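Local structure of putative hydrolase (Campylobacter jejuni, 3D6L) at residues A[7-12]-A[30-35]. The protein is a hexameric hot dog fold thioesterase that probably hydrolyses long-chain fatty acyl-CoA. Sequence-based numbering, arbitrary orientation.
Sequences PKLKIV and LSQIDL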
# COMPACT_ATOMS: atom_id res chain seq x y z
N PRO A 7 12.28 20.28 9.97
CA PRO A 7 11.72 18.93 10.10
C PRO A 7 12.64 17.86 9.53
O PRO A 7 13.32 18.09 8.53
CB PRO A 7 10.44 19.00 9.26
CG PRO A 7 10.12 20.43 9.15
CD PRO A 7 11.42 21.15 9.16
N LYS A 8 12.66 16.70 10.19
CA LYS A 8 13.40 15.54 9.71
C LYS A 8 12.57 14.78 8.68
O LYS A 8 13.11 14.14 7.77
CB LYS A 8 13.80 14.62 10.88
CG LYS A 8 14.71 15.30 11.90
CD LYS A 8 16.14 15.40 11.40
CE LYS A 8 16.81 16.71 11.84
NZ LYS A 8 16.69 17.01 13.30
N LEU A 9 11.25 14.86 8.82
CA LEU A 9 10.30 14.35 7.85
C LEU A 9 9.20 15.36 7.61
O LEU A 9 8.83 16.10 8.52
CB LEU A 9 9.69 13.03 8.33
CG LEU A 9 10.04 11.72 7.62
CD1 LEU A 9 11.54 11.52 7.47
CD2 LEU A 9 9.44 10.54 8.37
N LYS A 10 8.68 15.36 6.39
CA LYS A 10 7.56 16.20 5.98
C LYS A 10 6.76 15.44 4.90
O LYS A 10 7.26 15.19 3.79
CB LYS A 10 8.09 17.55 5.48
CG LYS A 10 7.08 18.68 5.44
CD LYS A 10 7.78 20.03 5.65
CE LYS A 10 7.19 21.16 4.79
NZ LYS A 10 5.91 21.74 5.30
N ILE A 11 5.54 15.04 5.24
CA ILE A 11 4.72 14.18 4.40
C ILE A 11 3.34 14.76 4.36
O ILE A 11 2.93 15.45 5.29
CB ILE A 11 4.51 12.76 5.00
CG1 ILE A 11 5.37 12.52 6.24
CG2 ILE A 11 4.72 11.68 3.97
CD1 ILE A 11 4.67 12.88 7.51
N VAL A 12 2.60 14.46 3.29
CA VAL A 12 1.16 14.75 3.25
C VAL A 12 0.40 13.52 3.78
O VAL A 12 0.73 12.39 3.43
CB VAL A 12 0.69 15.07 1.83
CG1 VAL A 12 -0.74 15.56 1.85
CG2 VAL A 12 1.60 16.11 1.17
N LEU A 30 2.86 7.09 14.01
CA LEU A 30 3.94 6.40 14.71
C LEU A 30 5.06 5.92 13.78
O LEU A 30 6.21 5.84 14.20
CB LEU A 30 3.37 5.25 15.52
CG LEU A 30 3.24 5.43 17.04
CD1 LEU A 30 3.11 6.88 17.44
CD2 LEU A 30 2.07 4.65 17.56
N SER A 31 4.71 5.59 12.54
CA SER A 31 5.68 5.22 11.50
C SER A 31 6.55 6.42 11.16
O SER A 31 7.79 6.31 11.10
CB SER A 31 4.98 4.73 10.23
OG SER A 31 4.11 3.64 10.50
N GLN A 32 5.90 7.57 10.94
CA GLN A 32 6.59 8.83 10.70
C GLN A 32 7.53 9.19 11.86
O GLN A 32 8.65 9.66 11.64
CB GLN A 32 5.60 9.97 10.47
CG GLN A 32 4.46 9.66 9.49
CD GLN A 32 4.89 8.86 8.24
OE1 GLN A 32 5.87 9.19 7.56
NE2 GLN A 32 4.13 7.79 7.94
N ILE A 33 7.06 8.96 13.09
CA ILE A 33 7.84 9.26 14.30
C ILE A 33 9.08 8.38 14.36
O ILE A 33 10.19 8.88 14.56
CB ILE A 33 6.98 9.12 15.57
CG1 ILE A 33 5.96 10.27 15.63
CG2 ILE A 33 7.85 9.08 16.83
CD1 ILE A 33 4.81 10.06 16.61
N ASP A 34 8.89 7.07 14.16
CA ASP A 34 9.99 6.13 14.19
C ASP A 34 11.05 6.48 13.15
O ASP A 34 12.24 6.50 13.46
CB ASP A 34 9.47 4.70 14.00
CG ASP A 34 10.50 3.65 14.41
OD1 ASP A 34 11.53 4.01 15.01
OD2 ASP A 34 10.28 2.45 14.14
N LEU A 35 10.62 6.80 11.94
CA LEU A 35 11.54 7.18 10.86
C LEU A 35 12.25 8.52 11.08
O LEU A 35 13.45 8.64 10.81
CB LEU A 35 10.82 7.17 9.51
CG LEU A 35 10.46 5.80 8.93
CD1 LEU A 35 9.59 5.98 7.69
CD2 LEU A 35 11.70 4.94 8.63
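L9 and I11 of strand 9-12 pack against Q32 and L35 of helix 26-42, a van der Waals contact between the strand that is outermost within this chain and the long helix that the hot dog sheet wraps. The axes of the short segments 9-12 and 30-35 run nearly antiparallel, at 157°, and approach to 9.5 Å, a spacing that side chains must bridge. L9 does so with one methyl: CD2 lies 3.5 Å from the backbone O of Q32 and 3.8 Å from CB of L35, three positions later. Two residues along the strand, I11 lies across the bent Q32 side chain. The fold at chi2 (-41°) turns the Q32 amide back along its own helix, and I11 CD1 comes to 3.8 Å from Q32 CG while I11 CG1 is 3.6 Å from Q32 OE1. The amide NE2 is hydrogen-bonded to O of W28, one turn earlier, which anchors the group beside I11. On the sheet side, a classic beta bulge sets K8 and L9 opposite C71 of strand 68-78; K10 makes backbone hydrogen bonds to a second subunit, and L9 packs on V12 of that second subunit. With no hydrogen bond between the two segments and only 190 Å² buried, the contact rests on van der Waals packing, part of it carbon against oxygen, while NE2 of Q32 is bonded within its own helix.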